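Non-ribosomal peptide synthetase (Methanobrevibacter ruminantium, PDB 6VTJ) probably carries a peptide intermediate on a phosphopantetheine-bearing thiolation domain and releases it reductively through its NAD(P)H-dependent reductase domain. Local coordinates at residues A[142-147]-A[176-181]; A[135-140]-A[328-333]; A[14-19]-A[76-81]; A[51-56]-A[63-68]. One frame throughout, in Å; residues are numbered along the deposited sequence.

Interaction 1: A[142-147]-A[176-181]; sequences ILYEFI and DYFDED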
loop_
_atom_site.group_PDB
_atom_site.type_symbol
_atom_site.label_atom_id
_atom_site.label_comp_id
_atom_site.label_asym_id
_atom_site.label_seq_id
_atom_site.Cartn_x
_atom_site.Cartn_y
_atom_site.Cartn_z
ATOM N N ILE A 142 1.171 4.237 -14.774
ATOM C CA ILE A 142 2.225 3.532 -15.504
ATOM C C ILE A 142 1.849 3.408 -16.980
ATOM O O ILE A 142 2.682 3.612 -17.863
ATOM C CB ILE A 142 2.508 2.153 -14.884
ATOM C CG1 ILE A 142 3.105 2.297 -13.469
ATOM C CG2 ILE A 142 3.412 1.327 -15.824
ATOM C CD1 ILE A 142 3.334 0.977 -12.724
ATOM N N LEU A 143 0.586 3.080 -17.270
ATOM C CA LEU A 143 0.167 2.967 -18.665
ATOM C C LEU A 143 0.247 4.323 -19.362
ATOM O O LEU A 143 0.728 4.433 -20.502
ATOM C CB LEU A 143 -1.250 2.400 -18.735
ATOM C CG LEU A 143 -2.030 2.575 -20.040
ATOM C CD1 LEU A 143 -1.315 1.833 -21.149
ATOM C CD2 LEU A 143 -3.452 2.061 -19.891
ATOM N N TYR A 144 -0.236 5.364 -18.695
ATOM C CA TYR A 144 -0.106 6.723 -19.210
ATOM C C TYR A 144 1.338 7.058 -19.568
ATOM O O TYR A 144 1.635 7.442 -20.705
ATOM C CB TYR A 144 -0.636 7.705 -18.176
ATOM C CG TYR A 144 -0.636 9.137 -18.642
ATOM C CD1 TYR A 144 -1.587 9.586 -19.548
ATOM C CD2 TYR A 144 0.308 10.041 -18.171
ATOM C CE1 TYR A 144 -1.600 10.885 -19.980
ATOM C CE2 TYR A 144 0.300 11.348 -18.593
ATOM C CZ TYR A 144 -0.661 11.769 -19.499
ATOM O OH TYR A 144 -0.682 13.073 -19.941
ATOM N N GLU A 145 2.261 6.896 -18.613
ATOM C CA GLU A 145 3.647 7.263 -18.885
ATOM C C GLU A 145 4.268 6.373 -19.950
ATOM O O GLU A 145 5.139 6.827 -20.704
ATOM C CB GLU A 145 4.496 7.205 -17.614
ATOM C CG GLU A 145 4.113 8.217 -16.549
ATOM C CD GLU A 145 4.295 9.674 -16.988
ATOM O OE1 GLU A 145 5.210 9.965 -17.805
ATOM O OE2 GLU A 145 3.514 10.528 -16.496
ATOM N N PHE A 146 3.859 5.108 -20.027
ATOM C CA PHE A 146 4.412 4.246 -21.065
ATOM C C PHE A 146 3.998 4.752 -22.438
ATOM O O PHE A 146 4.819 4.845 -23.351
ATOM C CB PHE A 146 3.964 2.795 -20.864
ATOM C CG PHE A 146 4.566 1.837 -21.859
ATOM C CD1 PHE A 146 3.984 1.652 -23.111
ATOM C CD2 PHE A 146 5.734 1.145 -21.560
ATOM C CE1 PHE A 146 4.555 0.772 -24.041
ATOM C CE2 PHE A 146 6.305 0.266 -22.486
ATOM C CZ PHE A 146 5.712 0.083 -23.725
ATOM N N ILE A 147 2.709 5.063 -22.599
ATOM C CA ILE A 147 2.220 5.648 -23.842
ATOM C C ILE A 147 3.027 6.882 -24.190
ATOM O O ILE A 147 3.418 7.080 -25.347
ATOM C CB ILE A 147 0.723 5.991 -23.717
ATOM C CG1 ILE A 147 -0.125 4.725 -23.653
ATOM C CG2 ILE A 147 0.260 6.872 -24.853
ATOM C CD1 ILE A 147 -1.439 4.963 -22.911
ATOM N N ASP A 176 -11.570 8.140 -17.554
ATOM C CA ASP A 176 -11.743 8.622 -16.186
ATOM C C ASP A 176 -10.551 9.447 -15.714
ATOM O O ASP A 176 -10.724 10.475 -15.044
ATOM C CB ASP A 176 -11.947 7.434 -15.250
ATOM C CG ASP A 176 -13.327 7.376 -14.694
ATOM O OD1 ASP A 176 -14.058 8.367 -14.893
ATOM O OD2 ASP A 176 -13.683 6.345 -14.069
ATOM N N TYR A 177 -9.331 8.996 -16.022
ATOM C CA TYR A 177 -8.134 9.602 -15.442
ATOM C C TYR A 177 -7.437 10.619 -16.340
ATOM O O TYR A 177 -6.655 11.431 -15.837
ATOM C CB TYR A 177 -7.117 8.512 -15.076
ATOM C CG TYR A 177 -7.372 7.843 -13.740
ATOM C CD1 TYR A 177 -7.038 8.482 -12.552
ATOM C CD2 TYR A 177 -7.934 6.568 -13.665
ATOM C CE1 TYR A 177 -7.265 7.875 -11.318
ATOM C CE2 TYR A 177 -8.159 5.953 -12.443
ATOM C CZ TYR A 177 -7.819 6.616 -11.270
ATOM O OH TYR A 177 -8.032 6.026 -10.043
ATOM N N PHE A 178 -7.648 10.581 -17.650
ATOM C CA PHE A 178 -6.822 11.364 -18.556
ATOM C C PHE A 178 -7.624 12.470 -19.220
ATOM O O PHE A 178 -8.793 12.282 -19.586
ATOM C CB PHE A 178 -6.197 10.518 -19.665
ATOM C CG PHE A 178 -5.406 9.347 -19.189
ATOM C CD1 PHE A 178 -4.964 9.258 -17.873
ATOM C CD2 PHE A 178 -5.081 8.328 -20.085
ATOM C CE1 PHE A 178 -4.231 8.178 -17.445
ATOM C CE2 PHE A 178 -4.338 7.235 -19.666
ATOM C CZ PHE A 178 -3.922 7.162 -18.329
ATOM N N ASP A 179 -6.950 13.607 -19.399
ATOM C CA ASP A 179 -7.412 14.645 -20.314
ATOM C C ASP A 179 -7.305 14.182 -21.759
ATOM O O ASP A 179 -8.279 14.264 -22.518
ATOM C CB ASP A 179 -6.597 15.921 -20.107
ATOM C CG ASP A 179 -6.838 16.559 -18.755
ATOM O OD1 ASP A 179 -8.002 16.545 -18.280
ATOM O OD2 ASP A 179 -5.854 17.073 -18.173
ATOM N N GLU A 180 -6.122 13.701 -22.159
ATOM C CA GLU A 180 -5.956 13.102 -23.478
ATOM C C GLU A 180 -6.868 11.900 -23.638
ATOM O O GLU A 180 -7.072 11.117 -22.702
ATOM C CB GLU A 180 -4.518 12.620 -23.709
ATOM C CG GLU A 180 -3.443 13.642 -23.606
ATOM C CD GLU A 180 -2.718 13.506 -22.307
ATOM O OE1 GLU A 180 -3.411 13.291 -21.296
ATOM O OE2 GLU A 180 -1.479 13.599 -22.290
ATOM N N ASP A 181 -7.369 11.729 -24.846
ATOM C CA ASP A 181 -8.083 10.525 -25.242
ATOM C C ASP A 181 -7.088 9.636 -25.984
ATOM O O ASP A 181 -6.742 9.900 -27.135
ATOM C CB ASP A 181 -9.291 10.889 -26.099
ATOM C CG ASP A 181 -10.129 9.684 -26.469
ATOM O OD1 ASP A 181 -9.693 8.550 -26.193
ATOM O OD2 ASP A 181 -11.236 9.869 -27.022
#
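Tyr144 meets both Phe178 and Glu180, its ring edge set against the face of Phe178 and its hydroxyl bonded to Glu180. The two rings form an edge-to-face pair. CD1 of Tyr144 stands over the centre of the Phe178 ring, 3.4 Å above its plane. The ring centroids of Tyr144 and Phe178 are 4.6 Å apart, and the planes make 54°. Tyr144 CB adds an aliphatic touch on Phe178 CZ at 3.3 Å. At the far end, Tyr144 OH donates to Glu180 OE2 at 2.5 Å, a short bond that uses the syn lone pair of the carboxylate. Ring and carboxylate planes are 66° apart. With chi1 at -176° the Tyr144 ring swings out beside its carbonyl carbon, toward Phe178. The Glu180 chain bends at chi2 to bring its carboxylate to the hydroxyl. A leucine in place of Tyr144 would probably leave Glu180 without this donor and the face of Phe178 less well packed. Phe178 is the first residue to leave helix 166-177. The contact joins the exit of this helix to helix 137-149 in the Rossmann-type reductase domain. Phe178 also packs on Ile140, while Leu143 of helix 137-149 reaches strand 154-158.

Interaction 2: A[135-140]-A[328-333]; sequences TGFLGI and GVFQKN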
loop_
_atom_site.group_PDB
_atom_site.type_symbol
_atom_site.label_atom_id
_atom_site.label_comp_id
_atom_site.label_asym_id
_atom_site.label_seq_id
_atom_site.Cartn_x
_atom_site.Cartn_y
_atom_site.Cartn_z
ATOM N N THR A 135 -5.893 -0.918 -13.942
ATOM C CA THR A 135 -7.067 -0.152 -13.542
ATOM C C THR A 135 -6.936 0.472 -12.165
ATOM O O THR A 135 -7.836 1.215 -11.755
ATOM C CB THR A 135 -8.323 -1.030 -13.553
ATOM O OG1 THR A 135 -8.139 -2.150 -12.678
ATOM C CG2 THR A 135 -8.579 -1.532 -14.941
ATOM N N GLY A 136 -5.873 0.164 -11.424
ATOM C CA GLY A 136 -5.662 0.803 -10.146
ATOM C C GLY A 136 -4.983 2.133 -10.341
ATOM O O GLY A 136 -4.573 2.491 -11.447
ATOM N N PHE A 137 -4.850 2.869 -9.229
ATOM C CA PHE A 137 -4.289 4.220 -9.261
ATOM C C PHE A 137 -2.884 4.232 -9.860
ATOM O O PHE A 137 -2.576 5.045 -10.742
ATOM C CB PHE A 137 -4.270 4.797 -7.841
ATOM C CG PHE A 137 -3.874 6.245 -7.759
ATOM C CD1 PHE A 137 -4.393 7.177 -8.642
ATOM C CD2 PHE A 137 -3.024 6.688 -6.754
ATOM C CE1 PHE A 137 -4.032 8.535 -8.545
ATOM C CE2 PHE A 137 -2.648 8.038 -6.652
ATOM C CZ PHE A 137 -3.162 8.959 -7.537
ATOM N N LEU A 138 -2.008 3.352 -9.379
ATOM C CA LEU A 138 -0.654 3.316 -9.912
ATOM C C LEU A 138 -0.643 2.791 -11.347
ATOM O O LEU A 138 -0.055 3.418 -12.236
ATOM C CB LEU A 138 0.243 2.472 -9.006
ATOM C CG LEU A 138 1.690 2.321 -9.498
ATOM C CD1 LEU A 138 2.372 3.698 -9.814
ATOM C CD2 LEU A 138 2.502 1.527 -8.494
ATOM N N GLY A 139 -1.345 1.679 -11.597
ATOM C CA GLY A 139 -1.254 1.011 -12.892
ATOM C C GLY A 139 -1.673 1.876 -14.067
ATOM O O GLY A 139 -1.040 1.840 -15.131
ATOM N N ILE A 140 -2.747 2.660 -13.897
ATOM C CA ILE A 140 -3.221 3.536 -14.965
ATOM C C ILE A 140 -2.176 4.585 -15.299
ATOM O O ILE A 140 -2.012 4.976 -16.464
ATOM C CB ILE A 140 -4.573 4.178 -14.570
ATOM C CG1 ILE A 140 -5.252 4.784 -15.783
ATOM C CG2 ILE A 140 -4.426 5.249 -13.484
ATOM C CD1 ILE A 140 -5.545 3.785 -16.846
ATOM N N GLY A 328 -3.210 17.586 -9.539
ATOM C CA GLY A 328 -3.789 17.265 -8.243
ATOM C C GLY A 328 -4.788 16.131 -8.231
ATOM O O GLY A 328 -5.447 15.916 -7.203
ATOM N N VAL A 329 -4.917 15.383 -9.322
ATOM C CA VAL A 329 -5.937 14.344 -9.399
ATOM C C VAL A 329 -5.474 13.142 -8.592
ATOM O O VAL A 329 -4.345 12.666 -8.761
ATOM C CB VAL A 329 -6.230 13.961 -10.860
ATOM C CG1 VAL A 329 -6.971 12.636 -10.932
ATOM C CG2 VAL A 329 -7.043 15.042 -11.523
ATOM N N PHE A 330 -6.364 12.636 -7.737
ATOM C CA PHE A 330 -6.147 11.494 -6.869
ATOM C C PHE A 330 -6.921 10.290 -7.408
ATOM O O PHE A 330 -7.541 10.353 -8.472
ATOM C CB PHE A 330 -6.554 11.866 -5.438
ATOM C CG PHE A 330 -6.092 10.878 -4.406
ATOM C CD1 PHE A 330 -4.771 10.441 -4.386
ATOM C CD2 PHE A 330 -6.988 10.356 -3.483
ATOM C CE1 PHE A 330 -4.343 9.524 -3.447
ATOM C CE2 PHE A 330 -6.582 9.418 -2.545
ATOM C CZ PHE A 330 -5.242 9.006 -2.517
ATOM N N GLN A 331 -6.912 9.189 -6.661
ATOM C CA GLN A 331 -7.506 7.955 -7.166
ATOM C C GLN A 331 -9.039 8.049 -7.206
ATOM O O GLN A 331 -9.657 8.865 -6.522
ATOM C CB GLN A 331 -7.057 6.757 -6.317
ATOM C CG GLN A 331 -7.633 6.711 -4.928
ATOM C CD GLN A 331 -6.759 5.932 -3.966
ATOM O OE1 GLN A 331 -5.570 5.723 -4.210
ATOM N NE2 GLN A 331 -7.342 5.507 -2.857
ATOM N N LYS A 332 -9.653 7.200 -8.043
ATOM C CA LYS A 332 -11.115 7.159 -8.106
ATOM C C LYS A 332 -11.729 6.904 -6.731
ATOM O O LYS A 332 -12.679 7.586 -6.335
ATOM C CB LYS A 332 -11.578 6.101 -9.101
ATOM N N ASN A 333 -11.192 5.951 -5.977
ATOM C CA ASN A 333 -11.701 5.668 -4.629
ATOM C C ASN A 333 -10.945 6.493 -3.586
ATOM O O ASN A 333 -10.266 5.965 -2.705
ATOM C CB ASN A 333 -11.607 4.176 -4.329
ATOM C CG ASN A 333 -12.519 3.348 -5.219
ATOM O OD1 ASN A 333 -13.418 3.887 -5.872
ATOM N ND2 ASN A 333 -12.302 2.034 -5.244
#
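Phe137 lays one face of its ring against the backbone and CB of Gln331 and turns its far end to Phe330. Gln331 CB sits over that face, 3.9 Å from the ring centroid of Phe137, a CH-pi contact. Gln331 N lies over the same ring nearer the rim, 3.5 Å from Phe137 CE1. The Gln331 amide does not stack on the ring. Its plane is turned 77° from that of Phe137, and OE1 comes no nearer than 3.7 Å, to Phe137 CD2. The Phe330 ring meets Phe137 obliquely. Their planes make 71°, the centroids of the Phe137 and Phe330 rings are 5.2 Å apart, and Phe137 CZ touches Phe330 CD1 at 3.8 Å. Phe330 leaves its backbone pointing away, but its ring end comes back to Phe137. Gln331 CG stands between its own N and carbonyl carbon (chi1 70°), and this sets CG over one face of the Phe330 ring, offset toward its rim. Beyond it, NE2 of Gln331 donates to Asn333 O at 3.0 Å, a nearly straight bond tying the amide to its loop. Replacing Phe137 by alanine is likely to open a gap beneath Gln331 CB and take away one of the aromatic neighbours of Phe330. The Gln331 side chain lies about 6 Å from the bound 4'-phosphopantetheine and touches the pocket residue Thr336. Phe137 lies where the loop after strand 129-132 runs into the helix that follows. The loop carrying 328-333 runs from strand 313-322 to helix 338-349. Ile366 of helix 366-376 packs on Phe137, and Tyr483 of helix 474-485 on Phe330.

Interaction 3: A[14-19]-A[76-81]; sequences TRLEHE and ALAKLL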
loop_
_atom_site.group_PDB
_atom_site.type_symbol
_atom_site.label_atom_id
_atom_site.label_comp_id
_atom_site.label_asym_id
_atom_site.label_seq_id
_atom_site.Cartn_x
_atom_site.Cartn_y
_atom_site.Cartn_z
ATOM N N THR A 14 -19.805 -14.224 31.032
ATOM C CA THR A 14 -19.415 -13.142 31.924
ATOM C C THR A 14 -20.070 -11.830 31.496
ATOM O O THR A 14 -20.605 -11.706 30.394
ATOM C CB THR A 14 -17.901 -12.986 31.944
ATOM O OG1 THR A 14 -17.505 -12.245 30.791
ATOM C CG2 THR A 14 -17.229 -14.334 31.899
ATOM N N ARG A 15 -20.038 -10.834 32.393
ATOM C CA ARG A 15 -20.709 -9.569 32.089
ATOM C C ARG A 15 -19.962 -8.790 31.007
ATOM O O ARG A 15 -20.586 -8.076 30.203
ATOM C CB ARG A 15 -20.872 -8.721 33.360
ATOM C CG ARG A 15 -21.756 -7.475 33.154
ATOM C CD ARG A 15 -22.347 -6.881 34.448
ATOM N NE ARG A 15 -21.330 -6.529 35.446
ATOM C CZ ARG A 15 -20.909 -5.289 35.703
ATOM N NH1 ARG A 15 -21.415 -4.257 35.037
ATOM N NH2 ARG A 15 -19.987 -5.077 36.637
ATOM N N LEU A 16 -18.636 -8.923 30.961
ATOM C CA LEU A 16 -17.874 -8.319 29.872
ATOM C C LEU A 16 -18.297 -8.901 28.531
ATOM O O LEU A 16 -18.489 -8.163 27.550
ATOM C CB LEU A 16 -16.373 -8.520 30.117
ATOM C CG LEU A 16 -15.378 -8.089 29.038
ATOM C CD1 LEU A 16 -15.527 -6.610 28.688
ATOM C CD2 LEU A 16 -13.961 -8.402 29.481
ATOM N N GLU A 17 -18.462 -10.229 28.469
ATOM C CA GLU A 17 -18.936 -10.844 27.233
ATOM C C GLU A 17 -20.328 -10.348 26.870
ATOM O O GLU A 17 -20.617 -10.105 25.695
ATOM C CB GLU A 17 -18.932 -12.361 27.358
ATOM C CG GLU A 17 -17.568 -12.982 27.253
ATOM C CD GLU A 17 -17.597 -14.452 27.590
ATOM O OE1 GLU A 17 -18.622 -14.890 28.156
ATOM O OE2 GLU A 17 -16.612 -15.165 27.288
ATOM N N HIS A 18 -21.206 -10.206 27.868
ATOM C CA HIS A 18 -22.535 -9.667 27.613
ATOM C C HIS A 18 -22.454 -8.279 27.002
ATOM O O HIS A 18 -23.188 -7.974 26.058
ATOM C CB HIS A 18 -23.342 -9.620 28.909
ATOM C CG HIS A 18 -24.034 -10.903 29.232
ATOM N ND1 HIS A 18 -23.541 -11.807 30.150
ATOM C CD2 HIS A 18 -25.169 -11.451 28.737
ATOM C CE1 HIS A 18 -24.351 -12.849 30.217
ATOM N NE2 HIS A 18 -25.349 -12.657 29.373
ATOM N N GLU A 19 -21.571 -7.421 27.533
ATOM C CA GLU A 19 -21.436 -6.064 27.004
ATOM C C GLU A 19 -20.953 -6.075 25.557
ATOM O O GLU A 19 -21.453 -5.313 24.716
ATOM C CB GLU A 19 -20.470 -5.241 27.863
ATOM C CG GLU A 19 -20.953 -4.954 29.279
ATOM C CD GLU A 19 -19.904 -4.267 30.146
ATOM O OE1 GLU A 19 -18.804 -3.955 29.630
ATOM O OE2 GLU A 19 -20.178 -4.033 31.347
ATOM N N ALA A 76 -13.521 -14.030 22.160
ATOM C CA ALA A 76 -12.107 -13.697 21.992
ATOM C C ALA A 76 -11.811 -12.261 22.419
ATOM O O ALA A 76 -10.801 -11.995 23.090
ATOM C CB ALA A 76 -11.698 -13.921 20.538
ATOM N N LEU A 77 -12.689 -11.323 22.057
ATOM C CA LEU A 77 -12.476 -9.927 22.434
ATOM C C LEU A 77 -12.462 -9.754 23.946
ATOM O O LEU A 77 -11.727 -8.914 24.477
ATOM C CB LEU A 77 -13.557 -9.049 21.813
ATOM C CG LEU A 77 -13.174 -8.296 20.544
ATOM C CD1 LEU A 77 -14.413 -7.626 19.958
ATOM C CD2 LEU A 77 -12.079 -7.268 20.830
ATOM N N ALA A 78 -13.265 -10.544 24.659
ATOM C CA ALA A 78 -13.299 -10.451 26.112
ATOM C C ALA A 78 -12.055 -11.076 26.728
ATOM O O ALA A 78 -11.485 -10.529 27.679
ATOM C CB ALA A 78 -14.564 -11.121 26.649
ATOM N N LYS A 79 -11.620 -12.223 26.203
ATOM C CA LYS A 79 -10.336 -12.765 26.645
ATOM C C LYS A 79 -9.234 -11.720 26.501
ATOM O O LYS A 79 -8.408 -11.546 27.407
ATOM C CB LYS A 79 -9.990 -14.030 25.858
ATOM C CG LYS A 79 -11.040 -15.137 25.948
ATOM C CD LYS A 79 -10.408 -16.515 26.035
ATOM C CE LYS A 79 -9.027 -16.528 25.383
ATOM N NZ LYS A 79 -8.617 -17.878 24.888
ATOM N N LEU A 80 -9.239 -10.980 25.383
ATOM C CA LEU A 80 -8.247 -9.924 25.173
ATOM C C LEU A 80 -8.398 -8.799 26.190
ATOM O O LEU A 80 -7.423 -8.393 26.832
ATOM C CB LEU A 80 -8.355 -9.360 23.751
ATOM C CG LEU A 80 -7.671 -8.000 23.520
ATOM C CD1 LEU A 80 -6.148 -8.098 23.612
ATOM C CD2 LEU A 80 -8.093 -7.358 22.207
ATOM N N LEU A 81 -9.612 -8.259 26.330
ATOM C CA LEU A 81 -9.804 -7.092 27.183
ATOM C C LEU A 81 -9.658 -7.413 28.660
ATOM O O LEU A 81 -9.545 -6.487 29.466
ATOM C CB LEU A 81 -11.170 -6.465 26.924
ATOM C CG LEU A 81 -11.263 -5.592 25.676
ATOM C CD1 LEU A 81 -12.685 -5.098 25.464
ATOM C CD2 LEU A 81 -10.311 -4.417 25.813
#
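Leu16 and Glu17 close on Ala78, whose methyl centres the tight part of this contact. Glu17 CG touches Ala78 CB at 3.6 Å. Leu16 CG reaches the same methyl of Ala78 at 3.9 Å. The small side chain lets the backbones come close, with Glu17 CA and Ala78 CA 5.8 Å apart. Leu16 holds its CG anti to the backbone N (chi1 174°), and this extends CD2 across to Ala78 O at 3.7 Å. Packing is looser toward Leu81, where Leu16 CD2 stays 4.3 Å from Leu81 CB. The segment axes of 15-19 and 76-81 pass 9.2 Å apart at 125°. Ile20 also packs on Ala78 and Leu81.

The polar side, which runs out to exposed Thr14 and His18, is built largely within 14-19. Thr14 is the N-cap of helix 15-28 and forms a capping box with Glu17. Glu17 N donates to Thr14 OG1 at 3.2 Å, and Thr14 N returns a bond to Glu17 OE1 from above the carboxylate plane. His18 ND1 bonds to Thr14 O, beside the helical bond from His18 N. Glu17 itself is buried. Its aliphatic CG packs on Ala78, while its carboxylate completes the capping box and its OE2 forms a salt bridge with Arg75 of the other helix. This gives an apolar seam in the carrier domain, edged by a carboxylate that Arg75 would probably stabilise as the anion.

Interaction 4: A[51-56]-A[63-68]; sequences KLIIEL and VRYDDI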
loop_
_atom_site.group_PDB
_atom_site.type_symbol
_atom_site.label_atom_id
_atom_site.label_comp_id
_atom_site.label_asym_id
_atom_site.label_seq_id
_atom_site.Cartn_x
_atom_site.Cartn_y
_atom_site.Cartn_z
ATOM N N LYS A 51 -16.458 1.715 13.938
ATOM C CA LYS A 51 -17.515 2.103 14.866
ATOM C C LYS A 51 -17.506 1.204 16.087
ATOM O O LYS A 51 -17.686 1.672 17.218
ATOM C CB LYS A 51 -18.881 2.062 14.178
ATOM C CG LYS A 51 -18.881 2.651 12.773
ATOM N N LEU A 52 -17.291 -0.095 15.878
ATOM C CA LEU A 52 -17.138 -1.014 16.998
ATOM C C LEU A 52 -16.045 -0.536 17.946
ATOM O O LEU A 52 -16.243 -0.475 19.170
ATOM C CB LEU A 52 -16.831 -2.423 16.485
ATOM C CG LEU A 52 -16.468 -3.405 17.594
ATOM C CD1 LEU A 52 -17.631 -3.541 18.538
ATOM C CD2 LEU A 52 -16.121 -4.745 17.017
ATOM N N ILE A 53 -14.881 -0.178 17.392
ATOM C CA ILE A 53 -13.760 0.253 18.229
ATOM C C ILE A 53 -14.116 1.533 18.970
ATOM O O ILE A 53 -13.816 1.683 20.159
ATOM C CB ILE A 53 -12.478 0.433 17.387
ATOM C CG1 ILE A 53 -11.937 -0.911 16.884
ATOM C CG2 ILE A 53 -11.405 1.161 18.193
ATOM C CD1 ILE A 53 -11.379 -1.805 17.981
ATOM N N ILE A 54 -14.745 2.482 18.280
ATOM C CA ILE A 54 -15.129 3.727 18.936
ATOM C C ILE A 54 -16.084 3.445 20.090
ATOM O O ILE A 54 -15.946 4.011 21.179
ATOM C CB ILE A 54 -15.736 4.705 17.915
ATOM C CG1 ILE A 54 -14.672 5.132 16.903
ATOM C CG2 ILE A 54 -16.344 5.930 18.620
ATOM C CD1 ILE A 54 -15.241 5.759 15.654
ATOM N N GLU A 55 -17.042 2.537 19.886
ATOM C CA GLU A 55 -17.994 2.225 20.948
ATOM C C GLU A 55 -17.305 1.573 22.141
ATOM O O GLU A 55 -17.606 1.911 23.291
ATOM C CB GLU A 55 -19.106 1.324 20.419
ATOM C CG GLU A 55 -20.218 2.078 19.743
ATOM C CD GLU A 55 -20.815 3.176 20.625
ATOM O OE1 GLU A 55 -20.954 2.955 21.850
ATOM O OE2 GLU A 55 -21.135 4.262 20.086
ATOM N N LEU A 56 -16.376 0.642 21.893
ATOM C CA LEU A 56 -15.630 0.045 23.003
ATOM C C LEU A 56 -14.771 1.074 23.735
ATOM O O LEU A 56 -14.574 0.960 24.952
ATOM C CB LEU A 56 -14.750 -1.101 22.509
ATOM C CG LEU A 56 -15.476 -2.343 22.003
ATOM C CD1 LEU A 56 -14.578 -3.170 21.097
ATOM C CD2 LEU A 56 -16.002 -3.169 23.185
ATOM N N VAL A 63 -8.688 -0.637 23.314
ATOM C CA VAL A 63 -8.623 -1.476 22.125
ATOM C C VAL A 63 -8.124 -0.625 20.973
ATOM O O VAL A 63 -8.203 0.605 20.992
ATOM C CB VAL A 63 -9.980 -2.104 21.724
ATOM C CG1 VAL A 63 -10.269 -3.325 22.542
ATOM C CG2 VAL A 63 -11.111 -1.081 21.815
ATOM N N ARG A 64 -7.625 -1.299 19.949
ATOM C CA ARG A 64 -7.317 -0.623 18.707
ATOM C C ARG A 64 -7.875 -1.449 17.558
ATOM O O ARG A 64 -8.343 -2.578 17.739
ATOM C CB ARG A 64 -5.810 -0.381 18.556
ATOM C CG ARG A 64 -4.977 -1.648 18.505
ATOM C CD ARG A 64 -3.514 -1.338 18.176
ATOM N NE ARG A 64 -2.785 -0.797 19.321
ATOM C CZ ARG A 64 -2.225 0.406 19.346
ATOM N NH1 ARG A 64 -2.310 1.195 18.286
ATOM N NH2 ARG A 64 -1.575 0.819 20.428
ATOM N N TYR A 65 -7.805 -0.855 16.368
ATOM C CA TYR A 65 -8.456 -1.398 15.181
ATOM C C TYR A 65 -8.029 -2.834 14.877
ATOM O O TYR A 65 -8.866 -3.664 14.510
ATOM C CB TYR A 65 -8.152 -0.473 14.002
ATOM C CG TYR A 65 -8.992 -0.649 12.762
ATOM C CD1 TYR A 65 -10.375 -0.687 12.819
ATOM C CD2 TYR A 65 -8.390 -0.725 11.515
ATOM C CE1 TYR A 65 -11.135 -0.828 11.658
ATOM C CE2 TYR A 65 -9.131 -0.855 10.358
ATOM C CZ TYR A 65 -10.494 -0.906 10.424
ATOM O OH TYR A 65 -11.205 -1.046 9.251
ATOM N N ASP A 66 -6.734 -3.156 14.993
ATOM C CA ASP A 66 -6.326 -4.507 14.598
ATOM C C ASP A 66 -6.851 -5.570 15.557
ATOM O O ASP A 66 -6.891 -6.757 15.194
ATOM C CB ASP A 66 -4.794 -4.616 14.466
ATOM C CG ASP A 66 -4.054 -4.437 15.792
ATOM O OD1 ASP A 66 -4.398 -5.100 16.799
ATOM O OD2 ASP A 66 -3.087 -3.645 15.823
ATOM N N ASP A 67 -7.248 -5.163 16.770
ATOM C CA ASP A 67 -7.789 -6.101 17.746
ATOM C C ASP A 67 -9.015 -6.826 17.209
ATOM O O ASP A 67 -9.182 -8.024 17.451
ATOM C CB ASP A 67 -8.136 -5.365 19.041
ATOM C CG ASP A 67 -6.916 -5.043 19.868
ATOM O OD1 ASP A 67 -5.916 -5.772 19.728
ATOM O OD2 ASP A 67 -6.959 -4.078 20.668
ATOM N N ILE A 68 -9.887 -6.127 16.474
ATOM C CA ILE A 68 -11.110 -6.789 16.031
ATOM C C ILE A 68 -10.844 -7.699 14.835
ATOM O O ILE A 68 -11.566 -8.693 14.644
ATOM C CB ILE A 68 -12.220 -5.748 15.777
ATOM C CG1 ILE A 68 -13.422 -6.353 15.045
ATOM C CG2 ILE A 68 -11.694 -4.541 15.065
ATOM C CD1 ILE A 68 -14.187 -7.398 15.864
#
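Ile53 and Val63 bury the most surface here, followed by Ile68. Ile53 drives its CD1 toward the backbone just before Tyr65. CD1 of Ile53 lies 3.1 Å from Arg64 O, a tight approach with no hydrogen bond. The same methyl also meets Val63 CG2 at 3.9 Å and Ile68 CG2 at 4.0 Å. Both torsions of Ile53 are near -69°, and the bend at chi2 turns CD1 among these partners. Its CG1 lies at the edge of the Tyr65 ring, 4.4 Å from Tyr65 CD1. Val63 offers CG2 to a second partner, with Leu56 CB 3.7 Å away. Ile68 CD1 also meets Leu52 CD2 at 3.5 Å, closer than usual for two methyls. Within segment 63-68, Arg64 N donates to Asp67 OD2 at 2.9 Å. Leu52 also packs on Ile23 and Phe24 of helix 15-28. The side-chain packing is apolar, with one methyl against a backbone carbonyl, and is made by branched aliphatic chains in the carrier-domain core. It joins helix 46-58, which begins at Ser46, to the segment bearing Tyr65. Tyr65 lines the phosphopantetheine pocket and bonds through OH to Ser46 O; the apolar packing lies beside it.

How the interactions relate
From the N terminus, interaction 3 comes first: helix 15-28 meets helix 74-82 and closes a loop around most of the carrier domain. Interaction 4 closes a much shorter loop within it, between helix 46-58 and helix 65-70. The two touch, with Leu81 on Val63 and Leu77 on Ile68, in one helical core. The chain then enters the reductase domain. Interaction 2 closes a long loop from 135-140 to 328-333, and interaction 1 lies inside that loop. They share helix 137-149 and are linked by Tyr177 OH to Lys332 N. No contact of one domain touches one of the other; the centres of interactions 2 and 4 are about 29 Å apart.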